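Local coordinates for protein putative diacylglycerol kinase (Bacillus anthracis, PDB 4WRR) that probably phosphorylates diacylglycerol to phosphatidic acid with a nucleoside triphosphate and binds a magnesium ion, at residues A[99-104]-A[199-204]; A[122-127]-A[216-221]; A[134-139]-A[270-275]; A[221-226]-A[254-259]. All blocks are in the same frame, centred on the assembly; numbering follows the deposited sequence.

Contact 1 (A[99-104]-A[199-204]); sequences NDFSRT and VGNGEY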
loop_
_atom_site.group_PDB
_atom_site.type_symbol
_atom_site.label_atom_id
_atom_site.label_comp_id
_atom_site.label_asym_id
_atom_site.label_seq_id
_atom_site.Cartn_x
_atom_site.Cartn_y
_atom_site.Cartn_z
ATOM N N ASN A 99 12.762 22.271 -20.955
ATOM C CA ASN A 99 13.315 21.030 -20.423
ATOM C C ASN A 99 14.806 21.072 -20.088
ATOM O O ASN A 99 15.581 20.201 -20.513
ATOM C CB ASN A 99 13.064 19.888 -21.394
ATOM C CG ASN A 99 11.644 19.909 -21.964
ATOM O OD1 ASN A 99 10.668 19.771 -21.232
ATOM N ND2 ASN A 99 11.539 20.110 -23.266
ATOM N N ASP A 100 15.209 22.103 -19.362
ATOM C CA ASP A 100 16.628 22.362 -19.151
ATOM C C ASP A 100 17.352 21.177 -18.517
ATOM O O ASP A 100 18.351 20.724 -19.051
ATOM C CB ASP A 100 16.834 23.621 -18.301
ATOM C CG ASP A 100 16.802 24.888 -19.139
ATOM O OD1 ASP A 100 17.219 24.823 -20.324
ATOM O OD2 ASP A 100 16.402 25.952 -18.627
ATOM N N PHE A 101 16.842 20.644 -17.412
ATOM C CA PHE A 101 17.589 19.604 -16.763
ATOM C C PHE A 101 17.687 18.336 -17.621
ATOM O O PHE A 101 18.709 17.647 -17.587
ATOM C CB PHE A 101 17.161 19.311 -15.327
ATOM C CG PHE A 101 18.324 18.869 -14.477
ATOM C CD1 PHE A 101 19.264 19.804 -14.052
ATOM C CD2 PHE A 101 18.553 17.538 -14.214
ATOM C CE1 PHE A 101 20.388 19.413 -13.353
ATOM C CE2 PHE A 101 19.655 17.136 -13.482
ATOM C CZ PHE A 101 20.587 18.081 -13.071
ATOM N N SER A 102 16.662 18.032 -18.410
ATOM C CA SER A 102 16.767 16.877 -19.272
ATOM C C SER A 102 17.958 17.030 -20.224
ATOM O O SER A 102 18.666 16.065 -20.512
ATOM C CB SER A 102 15.448 16.627 -20.025
ATOM O OG SER A 102 15.254 17.546 -21.077
ATOM N N ARG A 103 18.176 18.245 -20.707
ATOM C CA ARG A 103 19.313 18.494 -21.595
ATOM C C ARG A 103 20.612 18.358 -20.842
ATOM O O ARG A 103 21.581 17.781 -21.331
ATOM C CB ARG A 103 19.205 19.883 -22.217
ATOM C CG ARG A 103 17.984 20.033 -23.122
ATOM C CD ARG A 103 17.878 21.480 -23.521
ATOM N NE ARG A 103 16.620 21.863 -24.122
ATOM C CZ ARG A 103 16.340 21.812 -25.416
ATOM N NH1 ARG A 103 15.144 22.208 -25.821
ATOM N NH2 ARG A 103 17.197 21.324 -26.290
ATOM N N THR A 104 20.632 18.825 -19.600
ATOM C CA THR A 104 21.791 18.581 -18.763
ATOM C C THR A 104 22.105 17.075 -18.709
ATOM O O THR A 104 23.269 16.687 -18.739
ATOM C CB THR A 104 21.562 19.176 -17.361
ATOM O OG1 THR A 104 21.520 20.614 -17.479
ATOM C CG2 THR A 104 22.654 18.754 -16.385
ATOM N N VAL A 199 23.037 31.994 -9.420
ATOM C CA VAL A 199 23.755 30.829 -8.928
ATOM C C VAL A 199 23.291 29.656 -9.754
ATOM O O VAL A 199 22.102 29.334 -9.757
ATOM C CB VAL A 199 23.453 30.578 -7.441
ATOM C CG1 VAL A 199 24.183 29.353 -6.946
ATOM C CG2 VAL A 199 23.885 31.790 -6.646
ATOM N N GLY A 200 24.210 29.030 -10.470
ATOM C CA GLY A 200 23.886 27.981 -11.415
ATOM C C GLY A 200 24.362 26.596 -10.992
ATOM O O GLY A 200 25.484 26.432 -10.456
ATOM N N ASN A 201 23.500 25.619 -11.239
ATOM C CA ASN A 201 23.765 24.199 -11.073
ATOM C C ASN A 201 23.513 23.382 -12.360
ATOM O O ASN A 201 24.188 22.385 -12.594
ATOM C CB ASN A 201 22.857 23.651 -9.984
ATOM C CG ASN A 201 23.254 22.257 -9.554
ATOM O OD1 ASN A 201 24.378 22.051 -9.085
ATOM N ND2 ASN A 201 22.349 21.271 -9.756
ATOM N N GLY A 202 22.590 23.830 -13.213
ATOM C CA GLY A 202 22.318 23.171 -14.500
ATOM C C GLY A 202 23.291 23.493 -15.605
ATOM O O GLY A 202 23.884 24.587 -15.614
ATOM N N GLU A 203 23.517 22.539 -16.495
ATOM C CA GLU A 203 24.414 22.717 -17.625
ATOM C C GLU A 203 23.716 23.399 -18.811
ATOM O O GLU A 203 24.371 23.834 -19.748
ATOM C CB GLU A 203 25.095 21.382 -17.990
ATOM C CG GLU A 203 25.919 20.812 -16.808
ATOM C CD GLU A 203 26.488 19.425 -16.996
ATOM O OE1 GLU A 203 26.748 18.723 -15.972
ATOM O OE2 GLU A 203 26.718 19.002 -18.144
ATOM N N TYR A 204 22.369 23.512 -18.745
ATOM C CA TYR A 204 21.578 24.215 -19.756
ATOM C C TYR A 204 20.660 25.143 -19.041
ATOM O O TYR A 204 20.094 24.800 -18.012
ATOM C CB TYR A 204 20.770 23.250 -20.601
ATOM C CG TYR A 204 21.557 22.503 -21.636
ATOM C CD1 TYR A 204 22.410 21.500 -21.280
ATOM C CD2 TYR A 204 21.417 22.793 -22.995
ATOM C CE1 TYR A 204 23.142 20.796 -22.233
ATOM C CE2 TYR A 204 22.117 22.081 -23.967
ATOM C CZ TYR A 204 22.995 21.088 -23.570
ATOM O OH TYR A 204 23.707 20.362 -24.488
HETATM O O HOH W 1 20.061 22.455 -16.575
#
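T104 OG1 is gripped from two directions: the backbone N of E203 donates to it over 2.9 Å, with a bent N-H...O angle of 134°, and the hydroxyl donates to a water, at a doubtfully short 2.5 Å from T104 OG1. That water donates in turn to Y204 O, 2.8 Å from it, so a single threonine hydroxyl ties the end of the helix to E203 and, through the water, to Y204. OG1 reaches them because it stands anti to the carbonyl carbon of T104 (chi1 -67°); the other branch, CG2, packs crosswise against E203, 3.9 Å from its CG. The contact joins the two domains of a diacylglycerol kinase of the DgkB/YegS type: helix 100-104 belongs to the nucleotide-binding kinase domain, and the loop after strand 196-200 to the C-terminal beta-sandwich domain. At the preceding residue, R103 CB sits over the centre of the Y204 ring in a CH-pi contact, 3.6 Å from the centroid and 14° off the normal. The R103 chain runs on past the ring, and its NE bonds back to C98 O. D100 CB packs 3.5 Å from Y204 O, while its carboxylate accepts from the backbone N atoms of G206 and G207. On another side of the helix the F101 ring passes G202, with F101 CE1 4.4 Å from G202 CA.

Contact 2 (A[122-127]-A[216-221]); sequences HVKPVD and KCDDGT. With MG (magnesium ion), chain E.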
loop_
_atom_site.group_PDB
_atom_site.type_symbol
_atom_site.label_atom_id
_atom_site.label_comp_id
_atom_site.label_asym_id
_atom_site.label_seq_id
_atom_site.Cartn_x
_atom_site.Cartn_y
_atom_site.Cartn_z
ATOM N N HIS A 122 20.974 3.776 -17.245
ATOM C CA HIS A 122 22.215 4.468 -16.916
ATOM C C HIS A 122 21.961 5.569 -15.936
ATOM O O HIS A 122 21.134 6.432 -16.179
ATOM C CB HIS A 122 22.827 5.069 -18.158
ATOM C CG HIS A 122 23.118 4.061 -19.208
ATOM N ND1 HIS A 122 23.971 2.989 -19.004
ATOM C CD2 HIS A 122 22.701 3.978 -20.491
ATOM C CE1 HIS A 122 24.022 2.259 -20.105
ATOM N NE2 HIS A 122 23.291 2.860 -21.032
ATOM N N VAL A 123 22.655 5.510 -14.816
ATOM C CA VAL A 123 22.356 6.351 -13.681
ATOM C C VAL A 123 23.643 7.101 -13.269
ATOM O O VAL A 123 24.710 6.536 -13.282
ATOM C CB VAL A 123 21.833 5.448 -12.538
ATOM C CG1 VAL A 123 21.968 6.094 -11.183
ATOM C CG2 VAL A 123 20.382 5.056 -12.790
ATOM N N LYS A 124 23.499 8.348 -12.866
ATOM C CA LYS A 124 24.579 9.047 -12.203
ATOM C C LYS A 124 24.082 9.942 -11.089
ATOM O O LYS A 124 22.944 10.368 -11.112
ATOM C CB LYS A 124 25.362 9.900 -13.202
ATOM C CG LYS A 124 24.626 11.146 -13.701
ATOM C CD LYS A 124 25.591 11.876 -14.641
ATOM C CE LYS A 124 25.353 13.353 -14.797
ATOM N NZ LYS A 124 26.593 13.995 -15.316
ATOM N N PRO A 125 24.964 10.248 -10.122
ATOM C CA PRO A 125 24.655 11.137 -9.028
ATOM C C PRO A 125 24.553 12.535 -9.518
ATOM O O PRO A 125 25.299 12.947 -10.396
ATOM C CB PRO A 125 25.866 11.020 -8.102
ATOM C CG PRO A 125 26.496 9.747 -8.441
ATOM C CD PRO A 125 26.233 9.548 -9.907
ATOM N N VAL A 126 23.660 13.290 -8.924
ATOM C CA VAL A 126 23.471 14.668 -9.310
ATOM C C VAL A 126 23.411 15.531 -8.065
ATOM O O VAL A 126 22.710 15.179 -7.127
ATOM C CB VAL A 126 22.206 14.753 -10.156
ATOM C CG1 VAL A 126 21.667 16.158 -10.245
ATOM C CG2 VAL A 126 22.525 14.250 -11.568
ATOM N N ASP A 127 24.101 16.666 -8.072
ATOM C CA ASP A 127 24.025 17.609 -6.970
ATOM C C ASP A 127 22.710 18.369 -6.995
ATOM O O ASP A 127 22.170 18.661 -8.078
ATOM C CB ASP A 127 25.154 18.649 -7.022
ATOM C CG ASP A 127 26.554 18.033 -7.089
ATOM O OD1 ASP A 127 26.735 16.870 -6.618
ATOM O OD2 ASP A 127 27.467 18.728 -7.579
ATOM N N LYS A 216 28.798 22.358 -14.075
ATOM C CA LYS A 216 28.567 20.934 -14.064
ATOM C C LYS A 216 27.618 20.665 -12.919
ATOM O O LYS A 216 27.769 21.252 -11.846
ATOM C CB LYS A 216 29.861 20.158 -13.846
ATOM C CG LYS A 216 30.899 20.351 -14.942
ATOM C CD LYS A 216 30.467 19.646 -16.236
ATOM C CE LYS A 216 31.303 20.089 -17.441
ATOM N NZ LYS A 216 31.225 19.155 -18.604
ATOM N N CYS A 217 26.636 19.782 -13.144
ATOM C CA CYS A 217 25.639 19.477 -12.122
ATOM C C CYS A 217 26.151 18.476 -11.049
ATOM O O CYS A 217 25.418 18.140 -10.164
ATOM C CB CYS A 217 24.353 18.911 -12.761
ATOM S SG CYS A 217 24.598 17.252 -13.468
ATOM N N ASP A 218 27.370 17.972 -11.170
ATOM C CA ASP A 218 27.876 16.922 -10.259
ATOM C C ASP A 218 29.333 17.148 -9.795
ATOM O O ASP A 218 30.018 16.196 -9.438
ATOM C CB ASP A 218 27.772 15.565 -10.962
ATOM C CG ASP A 218 28.431 15.549 -12.340
ATOM O OD1 ASP A 218 28.935 16.610 -12.811
ATOM O OD2 ASP A 218 28.403 14.460 -12.975
ATOM N N ASP A 219 29.827 18.377 -9.860
ATOM C CA ASP A 219 31.211 18.646 -9.466
ATOM C C ASP A 219 31.351 19.129 -8.020
ATOM O O ASP A 219 32.439 19.490 -7.618
ATOM C CB ASP A 219 31.894 19.616 -10.426
ATOM C CG ASP A 219 31.319 21.010 -10.357
ATOM O OD1 ASP A 219 30.257 21.215 -9.701
ATOM O OD2 ASP A 219 31.886 21.899 -11.025
ATOM N N GLY A 220 30.259 19.144 -7.256
ATOM C CA GLY A 220 30.308 19.444 -5.831
ATOM C C GLY A 220 30.452 20.917 -5.478
ATOM O O GLY A 220 30.614 21.218 -4.324
ATOM N N THR A 221 30.401 21.829 -6.460
ATOM C CA THR A 221 30.355 23.265 -6.204
ATOM C C THR A 221 29.312 23.954 -7.067
ATOM O O THR A 221 28.893 23.419 -8.098
ATOM C CB THR A 221 31.694 23.997 -6.512
ATOM O OG1 THR A 221 32.077 23.802 -7.897
ATOM C CG2 THR A 221 32.769 23.507 -5.665
HETATM MG MG MG E . 28.326 22.522 -10.076
HETATM O O HOH W 2 28.453 16.562 -15.463
HETATM O O HOH W 3 27.123 21.135 -8.787
HETATM O O HOH W 4 29.944 23.552 -11.580
HETATM O O HOH W 5 27.480 24.549 -10.356
#
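D127 turns its CG anti to its own carbonyl carbon (chi1 -55°), which carries OD2 over to the 216-221 loop, while D218 tucks CG between its backbone N and carbonyl carbon (chi1 53°) and offers OD2 to K124. The 216-221 loop wraps a magnesium ion beside strand 123-131, a site recalling the structural magnesium of the DgkB and YegS lipid kinases. K216 O, D219 OD1, T221 O and three waters make up its six ligands. D127 stands in the second shell: its OD2 receives G220 N at 2.8 Å on the syn side, and also accepts a hydrogen bond from a water that is itself 2.2 Å from the magnesium ion. The other oxygen, OD1, accepts from the backbone N of G289, so the carboxylate is held at both oxygens. Its backbone joins in too, D127 N donating to C217 O over 2.9 Å nearly in line with the carbonyl. The metal ligand D219 OD1 lies 4.3 Å from D127 OD2. Further out, the extended chain of K124 crosses D218 at about a right angle, and V126 CG2 rests 4.1 Å from C217 SG. K124 NZ closes a salt bridge of 3.0 Å with D218 OD2, approaching from above the carboxylate plane, 53° out of it.

Contact 3 (A[134-139]-A[270-275]); sequences QHFLNF and VDTDGE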
loop_
_atom_site.group_PDB
_atom_site.type_symbol
_atom_site.label_atom_id
_atom_site.label_comp_id
_atom_site.label_asym_id
_atom_site.label_seq_id
_atom_site.Cartn_x
_atom_site.Cartn_y
_atom_site.Cartn_z
ATOM N N GLN A 134 14.638 25.861 0.071
ATOM C CA GLN A 134 14.012 25.664 -1.208
ATOM C C GLN A 134 15.057 24.993 -2.124
ATOM O O GLN A 134 16.105 25.586 -2.408
ATOM C CB GLN A 134 13.660 27.042 -1.752
ATOM C CG GLN A 134 13.064 27.079 -3.145
ATOM C CD GLN A 134 11.912 26.122 -3.297
ATOM O OE1 GLN A 134 12.092 25.032 -3.823
ATOM N NE2 GLN A 134 10.735 26.508 -2.825
ATOM N N HIS A 135 14.804 23.772 -2.576
ATOM C CA HIS A 135 15.727 23.085 -3.492
ATOM C C HIS A 135 15.639 23.481 -4.957
ATOM O O HIS A 135 14.575 23.879 -5.450
ATOM C CB HIS A 135 15.550 21.598 -3.390
ATOM C CG HIS A 135 15.770 21.066 -2.009
ATOM N ND1 HIS A 135 14.756 20.978 -1.082
ATOM C CD2 HIS A 135 16.881 20.593 -1.403
ATOM C CE1 HIS A 135 15.237 20.488 0.040
ATOM N NE2 HIS A 135 16.522 20.229 -0.138
ATOM N N PHE A 136 16.759 23.412 -5.663
ATOM C CA PHE A 136 16.716 23.587 -7.107
ATOM C C PHE A 136 17.797 22.806 -7.812
ATOM O O PHE A 136 18.785 22.397 -7.210
ATOM C CB PHE A 136 16.775 25.048 -7.512
ATOM C CG PHE A 136 18.063 25.745 -7.146
ATOM C CD1 PHE A 136 18.223 26.318 -5.910
ATOM C CD2 PHE A 136 19.094 25.848 -8.059
ATOM C CE1 PHE A 136 19.431 26.961 -5.572
ATOM C CE2 PHE A 136 20.266 26.511 -7.747
ATOM C CZ PHE A 136 20.430 27.075 -6.505
ATOM N N LEU A 137 17.545 22.552 -9.087
ATOM C CA LEU A 137 18.444 21.803 -9.967
ATOM C C LEU A 137 19.119 22.661 -11.013
ATOM O O LEU A 137 20.260 22.378 -11.389
ATOM C CB LEU A 137 17.672 20.707 -10.730
ATOM C CG LEU A 137 17.254 19.488 -9.939
ATOM C CD1 LEU A 137 16.469 18.556 -10.835
ATOM C CD2 LEU A 137 18.477 18.776 -9.378
ATOM N N ASN A 138 18.420 23.675 -11.513
ATOM C CA ASN A 138 18.960 24.511 -12.591
ATOM C C ASN A 138 19.630 25.777 -12.090
ATOM O O ASN A 138 20.826 25.942 -12.273
ATOM C CB ASN A 138 17.865 24.864 -13.598
ATOM C CG ASN A 138 17.322 23.653 -14.305
ATOM O OD1 ASN A 138 18.085 22.786 -14.750
ATOM N ND2 ASN A 138 15.996 23.569 -14.420
ATOM N N PHE A 139 18.865 26.679 -11.480
ATOM C CA PHE A 139 19.404 27.977 -11.096
ATOM C C PHE A 139 18.620 28.699 -10.035
ATOM O O PHE A 139 17.442 28.419 -9.817
ATOM C CB PHE A 139 19.459 28.910 -12.332
ATOM C CG PHE A 139 18.119 29.466 -12.735
ATOM C CD1 PHE A 139 17.272 28.729 -13.547
ATOM C CD2 PHE A 139 17.687 30.708 -12.280
ATOM C CE1 PHE A 139 16.028 29.227 -13.900
ATOM C CE2 PHE A 139 16.450 31.200 -12.624
ATOM C CZ PHE A 139 15.614 30.458 -13.444
ATOM N N VAL A 270 13.045 36.210 -5.940
ATOM C CA VAL A 270 13.993 35.313 -6.568
ATOM C C VAL A 270 13.295 34.430 -7.593
ATOM O O VAL A 270 12.171 33.986 -7.372
ATOM C CB VAL A 270 14.703 34.437 -5.519
ATOM C CG1 VAL A 270 15.608 33.402 -6.172
ATOM C CG2 VAL A 270 15.523 35.306 -4.576
ATOM N N ASP A 271 13.967 34.199 -8.720
ATOM C CA ASP A 271 13.492 33.277 -9.710
ATOM C C ASP A 271 14.326 32.015 -9.628
ATOM O O ASP A 271 15.522 32.055 -9.349
ATOM C CB ASP A 271 13.564 33.880 -11.105
ATOM C CG ASP A 271 12.453 34.949 -11.352
ATOM O OD1 ASP A 271 11.815 35.452 -10.405
ATOM O OD2 ASP A 271 12.181 35.273 -12.505
ATOM N N THR A 272 13.659 30.883 -9.839
ATOM C CA THR A 272 14.305 29.571 -9.813
ATOM C C THR A 272 13.656 28.616 -10.821
ATOM O O THR A 272 12.945 29.055 -11.727
ATOM C CB THR A 272 14.353 29.012 -8.383
ATOM O OG1 THR A 272 15.068 27.773 -8.373
ATOM C CG2 THR A 272 12.963 28.819 -7.830
ATOM N N ASP A 273 13.894 27.323 -10.674
ATOM C CA ASP A 273 13.451 26.353 -11.686
ATOM C C ASP A 273 11.981 26.447 -12.075
ATOM O O ASP A 273 11.629 26.116 -13.187
ATOM C CB ASP A 273 13.690 24.923 -11.216
ATOM C CG ASP A 273 15.138 24.624 -10.902
ATOM O OD1 ASP A 273 16.007 25.519 -10.965
ATOM O OD2 ASP A 273 15.397 23.457 -10.546
ATOM N N GLY A 274 11.128 26.840 -11.130
ATOM C CA GLY A 274 9.707 27.045 -11.379
ATOM C C GLY A 274 9.066 27.934 -10.316
ATOM O O GLY A 274 9.781 28.604 -9.566
ATOM N N GLU A 275 7.729 27.890 -10.205
ATOM C CA GLU A 275 6.997 28.796 -9.295
ATOM C C GLU A 275 7.467 28.635 -7.861
ATOM O O GLU A 275 7.609 27.523 -7.369
ATOM C CB GLU A 275 5.474 28.584 -9.372
#
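A carboxylate gripped by consecutive main-chain N-H groups makes this buried contact, where the turn between strands 134-136 and 139-142 meets the residues that end and follow the short, weakly bonded strand 271-272. D273 supplies the carboxylate, and three successive residues, L137 to F139, donate to it. L137 N reaches D273 OD2 on its syn side over 2.7 Å, nearly straight at 165°. N138 N is shared between the two oxygens, 3.1 Å from D273 OD1 and 3.2 Å from D273 OD2, and F139 N meets D273 OD1 at 3.1 Å almost along the C-O axis. Each oxygen thus accepts two bonds, which fixes the rotation of the group. Beside it T272 OG1, set anti to its backbone N (chi1 -176°), donates to F139 O over 2.9 Å in the carbonyl plane. The same hydroxyl lies 3.3 Å from F136 CB. The F139 ring carries T272 CA over one face, a CH-pi contact of 4.2 Å to the centroid. Around this turn, F75 of helix 71-81 packs on T272 and D273, F101 of helix 100-104 covers L137 and N138, and strand 123-131 flanks F136 and L137.

Contact 4 (A[221-226]-A[254-259]); sequences TLDIFV and HVKAKS. With MG (magnesium ion), chain E.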
loop_
_atom_site.group_PDB
_atom_site.type_symbol
_atom_site.label_atom_id
_atom_site.label_comp_id
_atom_site.label_asym_id
_atom_site.label_seq_id
_atom_site.Cartn_x
_atom_site.Cartn_y
_atom_site.Cartn_z
ATOM N N THR A 221 30.401 21.829 -6.460
ATOM C CA THR A 221 30.355 23.265 -6.204
ATOM C C THR A 221 29.312 23.954 -7.067
ATOM O O THR A 221 28.893 23.419 -8.098
ATOM C CB THR A 221 31.694 23.997 -6.512
ATOM O OG1 THR A 221 32.077 23.802 -7.897
ATOM C CG2 THR A 221 32.769 23.507 -5.665
ATOM N N LEU A 222 28.884 25.126 -6.628
ATOM C CA LEU A 222 27.962 25.949 -7.362
ATOM C C LEU A 222 28.707 27.092 -8.012
ATOM O O LEU A 222 29.821 27.387 -7.628
ATOM C CB LEU A 222 26.930 26.516 -6.419
ATOM C CG LEU A 222 25.898 25.501 -5.946
ATOM C CD1 LEU A 222 25.143 26.090 -4.780
ATOM C CD2 LEU A 222 24.930 25.136 -7.070
ATOM N N ASP A 223 28.087 27.710 -9.008
ATOM C CA ASP A 223 28.707 28.766 -9.795
ATOM C C ASP A 223 27.966 30.061 -9.583
ATOM O O ASP A 223 26.773 30.123 -9.830
ATOM C CB ASP A 223 28.690 28.411 -11.285
ATOM C CG ASP A 223 29.782 27.453 -11.670
ATOM O OD1 ASP A 223 29.664 26.245 -11.356
ATOM O OD2 ASP A 223 30.801 27.908 -12.269
ATOM N N ILE A 224 28.665 31.070 -9.057
ATOM C CA ILE A 224 28.120 32.397 -8.869
ATOM C C ILE A 224 28.491 33.241 -10.104
ATOM O O ILE A 224 29.632 33.244 -10.504
ATOM C CB ILE A 224 28.722 33.070 -7.628
ATOM C CG1 ILE A 224 28.470 32.223 -6.361
ATOM C CG2 ILE A 224 28.125 34.457 -7.446
ATOM C CD1 ILE A 224 29.263 32.677 -5.169
ATOM N N PHE A 225 27.543 33.999 -10.632
ATOM C CA PHE A 225 27.732 34.762 -11.840
ATOM C C PHE A 225 27.013 36.082 -11.675
ATOM O O PHE A 225 25.788 36.107 -11.512
ATOM C CB PHE A 225 27.153 33.983 -13.014
ATOM C CG PHE A 225 27.350 34.633 -14.366
ATOM C CD1 PHE A 225 28.456 34.329 -15.147
ATOM C CD2 PHE A 225 26.400 35.492 -14.876
ATOM C CE1 PHE A 225 28.634 34.912 -16.403
ATOM C CE2 PHE A 225 26.544 36.050 -16.137
ATOM C CZ PHE A 225 27.673 35.778 -16.894
ATOM N N VAL A 226 27.765 37.186 -11.705
ATOM C CA VAL A 226 27.217 38.511 -11.453
ATOM C C VAL A 226 27.559 39.443 -12.577
ATOM O O VAL A 226 28.735 39.577 -12.947
ATOM C CB VAL A 226 27.779 39.104 -10.162
ATOM C CG1 VAL A 226 27.221 40.509 -9.921
ATOM C CG2 VAL A 226 27.458 38.208 -8.994
ATOM N N HIS A 254 32.539 35.845 -11.782
ATOM C CA HIS A 254 32.165 34.458 -11.825
ATOM C C HIS A 254 33.126 33.655 -10.980
ATOM O O HIS A 254 34.325 33.651 -11.235
ATOM C CB HIS A 254 32.208 33.944 -13.262
ATOM C CG HIS A 254 31.993 32.473 -13.373
ATOM N ND1 HIS A 254 32.654 31.696 -14.290
ATOM C CD2 HIS A 254 31.195 31.635 -12.680
ATOM C CE1 HIS A 254 32.288 30.439 -14.143
ATOM N NE2 HIS A 254 31.406 30.376 -13.168
ATOM N N VAL A 255 32.594 32.946 -9.999
ATOM C CA VAL A 255 33.421 32.134 -9.133
ATOM C C VAL A 255 32.660 30.904 -8.695
ATOM O O VAL A 255 31.421 30.900 -8.634
ATOM C CB VAL A 255 33.921 32.969 -7.915
ATOM C CG1 VAL A 255 32.787 33.222 -6.931
ATOM C CG2 VAL A 255 35.078 32.277 -7.230
ATOM N N LYS A 256 33.405 29.851 -8.402
ATOM C CA LYS A 256 32.840 28.614 -7.860
ATOM C C LYS A 256 32.917 28.609 -6.315
ATOM O O LYS A 256 33.934 28.985 -5.757
ATOM C CB LYS A 256 33.574 27.408 -8.454
ATOM C CG LYS A 256 33.157 27.110 -9.907
ATOM C CD LYS A 256 33.903 25.882 -10.434
ATOM C CE LYS A 256 33.220 25.164 -11.607
ATOM N NZ LYS A 256 32.608 26.070 -12.626
ATOM N N ALA A 257 31.839 28.193 -5.659
ATOM C CA ALA A 257 31.792 28.093 -4.207
ATOM C C ALA A 257 30.712 27.096 -3.719
ATOM O O ALA A 257 29.742 26.855 -4.412
ATOM C CB ALA A 257 31.519 29.466 -3.638
ATOM N N LYS A 258 30.878 26.575 -2.505
ATOM C CA LYS A 258 29.950 25.597 -1.910
ATOM C C LYS A 258 28.898 26.168 -0.951
ATOM O O LYS A 258 27.797 25.634 -0.868
ATOM C CB LYS A 258 30.739 24.542 -1.148
ATOM C CG LYS A 258 31.929 24.007 -1.920
ATOM C CD LYS A 258 32.448 22.695 -1.358
ATOM C CE LYS A 258 33.675 22.246 -2.135
ATOM N NZ LYS A 258 33.978 20.815 -1.878
ATOM N N SER A 259 29.254 27.214 -0.203
ATOM C CA SER A 259 28.366 27.811 0.807
ATOM C C SER A 259 28.264 29.279 0.515
ATOM O O SER A 259 29.272 29.980 0.536
ATOM C CB SER A 259 28.956 27.644 2.226
ATOM O OG SER A 259 28.193 26.733 3.017
HETATM MG MG MG E . 28.326 22.522 -10.076
HETATM O O HOH W 4 29.944 23.552 -11.580
HETATM O O HOH W 5 27.480 24.549 -10.356
HETATM O O HOH W 3 27.123 21.135 -8.787
#
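From K256 CB, 3.8 Å from L222 O on the neighbouring strand, the side chain runs beside D223, the two pointing the same way. CG lies 3.4 Å from D223 OD2, CD comes within 3.8 Å of T221 OG1, and CE passes both carboxylate oxygens. A bend at the last torsion (chi4 40°) then folds the ammonium back, and K256 NZ closes a salt bridge of 2.6 Å on the syn lone pair of D223 OD2, with a further bond to N214 O. The anti lone pair of that oxygen goes to the imidazole of H254, whose NE2 donates over 2.7 Å with D223 OD2 close to the ring plane. Ring and carboxylate are nearly coplanar, 28° apart, and H254 ND1 is bonded to D246 OD1. Beneath these groups strands 222-228 and 252-257 pair antiparallel at the edge of the five-stranded sheet of the C-terminal domain. L222 with A257 and I224 with V255 are the hydrogen-bonded pairs. D223 with K256 and F225 with H254 are the non-hydrogen-bonded ones, and these four side chains share one face. On the other face I224 CD1 packs 4.0 Å from V255 CG1, and Y185 of strand 179-185 covers that pair together with A257. D223 OD1 accepts from two waters bound to the magnesium ion, of which T221 O is a direct ligand. D223 is therefore a second-shell carboxylate, its negative charge probably balanced by the lysine and the hydrated metal, with the imidazole N-H adding a hydrogen bond, consistent with an ionised aspartate.

Overall arrangement
Contacts 2 and 4 share T221 and the magnesium ion: D127 from one and D223 from the other hold metal-bound waters, although the contact centres are about 16 Å apart. The centre of contact 1 is about 11 Å from those of contacts 2 and 3, and N201 links them, its ND2 3.1 Å from D127 O and 2.9 Å from L137 O. E203 OE1 also meets C217 N at 3.0 Å, tying E203 to the metal-binding loop. G200 N bonds to D223 O at 2.9 Å, continuing the sheet from contact 1 into contact 4. Contacts 3 and 4 reach that sheet without touching. Contact 1 bridges the kinase and sandwich domains, whereas contact 4 lies within the latter.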